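Local coordinates for protein monovalent Na+/H+ antiporter subunit G (Dietzia sp. DQ12-45-1b, PDB 7D3U) that is a membrane subunit of the Mrp complex, a bacterial sodium/proton antiporter, and probably takes part in exchanging sodium ions for protons, at residues Gly49-Ile54 and Val72-Gln77. Numbering follows the deposited sequence.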
# COMPACT_ATOMS: atom_id res chain seq x y z
N GLY E 49 -22.07 -45.50 18.32
CA GLY E 49 -20.84 -45.29 19.05
C GLY E 49 -20.77 -43.93 19.72
O GLY E 49 -20.36 -43.81 20.87
N LEU E 50 -21.21 -42.89 19.01
CA LEU E 50 -21.12 -41.55 19.58
C LEU E 50 -22.13 -41.35 20.70
O LEU E 50 -21.82 -40.71 21.71
CB LEU E 50 -21.32 -40.49 18.49
CG LEU E 50 -21.14 -39.06 18.98
CD1 LEU E 50 -19.92 -38.93 19.85
CD2 LEU E 50 -21.06 -38.08 17.83
N VAL E 51 -23.34 -41.90 20.56
CA VAL E 51 -24.30 -41.80 21.66
C VAL E 51 -23.78 -42.54 22.88
O VAL E 51 -23.91 -42.07 24.02
CB VAL E 51 -25.68 -42.34 21.21
CG1 VAL E 51 -26.57 -42.59 22.42
CG2 VAL E 51 -26.33 -41.36 20.26
N PHE E 52 -23.16 -43.70 22.67
CA PHE E 52 -22.58 -44.45 23.78
C PHE E 52 -21.48 -43.66 24.47
O PHE E 52 -21.42 -43.59 25.70
CB PHE E 52 -22.04 -45.79 23.28
CG PHE E 52 -23.05 -46.90 23.34
CD1 PHE E 52 -23.42 -47.46 24.55
CD2 PHE E 52 -23.62 -47.40 22.18
CE1 PHE E 52 -24.34 -48.48 24.60
CE2 PHE E 52 -24.54 -48.41 22.22
CZ PHE E 52 -24.90 -48.95 23.43
N VAL E 53 -20.59 -43.05 23.68
CA VAL E 53 -19.50 -42.27 24.26
C VAL E 53 -20.04 -41.08 25.02
O VAL E 53 -19.56 -40.75 26.12
CB VAL E 53 -18.50 -41.85 23.17
CG1 VAL E 53 -17.43 -40.96 23.76
CG2 VAL E 53 -17.86 -43.07 22.55
N ILE E 54 -21.06 -40.41 24.48
CA ILE E 54 -21.63 -39.25 25.15
C ILE E 54 -22.24 -39.65 26.49
O ILE E 54 -21.99 -39.02 27.52
CB ILE E 54 -22.67 -38.56 24.25
CG1 ILE E 54 -21.97 -37.84 23.10
CG2 ILE E 54 -23.51 -37.58 25.04
CD1 ILE E 54 -20.86 -36.93 23.53
N VAL E 72 -30.93 -34.06 24.78
CA VAL E 72 -31.17 -33.52 23.44
C VAL E 72 -30.06 -33.95 22.50
O VAL E 72 -30.31 -34.27 21.32
CB VAL E 72 -31.30 -31.99 23.51
CG1 VAL E 72 -31.20 -31.38 22.13
CG2 VAL E 72 -32.61 -31.60 24.17
N ALA E 73 -28.82 -33.98 22.99
CA ALA E 73 -27.68 -34.29 22.14
C ALA E 73 -27.75 -35.71 21.60
O ALA E 73 -27.36 -35.96 20.47
CB ALA E 73 -26.38 -34.08 22.91
N ALA E 74 -28.25 -36.65 22.41
CA ALA E 74 -28.33 -38.04 21.95
C ALA E 74 -29.29 -38.18 20.78
O ALA E 74 -28.96 -38.80 19.76
CB ALA E 74 -28.74 -38.94 23.11
N ILE E 75 -30.49 -37.61 20.91
CA ILE E 75 -31.47 -37.68 19.83
C ILE E 75 -30.95 -36.96 18.60
O ILE E 75 -31.12 -37.44 17.46
CB ILE E 75 -32.81 -37.10 20.31
CG1 ILE E 75 -33.31 -37.84 21.55
CG2 ILE E 75 -33.84 -37.17 19.19
CD1 ILE E 75 -34.58 -37.28 22.13
N LEU E 76 -30.32 -35.81 18.79
CA LEU E 76 -29.78 -35.08 17.65
C LEU E 76 -28.67 -35.86 16.96
O LEU E 76 -28.59 -35.87 15.73
CB LEU E 76 -29.28 -33.70 18.09
CG LEU E 76 -30.38 -32.70 18.43
CD1 LEU E 76 -29.80 -31.31 18.58
CD2 LEU E 76 -31.47 -32.72 17.37
N GLN E 77 -27.83 -36.54 17.74
CA GLN E 77 -26.77 -37.36 17.15
C GLN E 77 -27.35 -38.50 16.34
O GLN E 77 -26.89 -38.78 15.23
CB GLN E 77 -25.86 -37.91 18.25
CG GLN E 77 -25.05 -36.85 18.96
CD GLN E 77 -24.21 -37.43 20.08
OE1 GLN E 77 -24.54 -38.47 20.64
NE2 GLN E 77 -23.13 -36.75 20.42
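Gln-77 reaches across from its helix and sets its side-chain amide among Leu-50, Val-51 and Ile-54, an instance of a polar side chain buried at the interface of two helices predicted to span the membrane. NE2 comes to Leu-50, 3.4 Å from its branching carbon CG, and OE1 sits 3.4 Å from CG2 of Val-51, while CG1 of Ile-54 borders both amide atoms. Leu-50 crosses the glutamine at about a right angle; Val-51 and Ile-54 meet it at a slant. What carries the amide this far is an extended chain beyond CG (chi2 177°), starting from a CG placed opposite the carbonyl carbon. Val-51 also reaches Ala-74, about one turn before Gln-77 on the same helix: CG2 lies 3.7 Å from the carbonyl O of Ala-74, and CG1 packs on the CB of Ala-74 at 4.3 Å. Val-51 and Ala-74 mark the nearest approach of the two backbones, CA to CA 5.5 Å, consistent with the small size of the alanine side chain. The segments run antiparallel at 170°, their axes 9.5 Å apart, as suits consecutive helices of a hairpin. Thr-66 and Phe-40 of the neighbouring subunit F pack on Gln-77 and Leu-50, respectively. Within the chain, helix 35-60 is thus joined to helix 68-95 by this contact, while Leu-50 also touches Phe-22 of helix 5-28, the remaining helix of the three-helix membrane subunit.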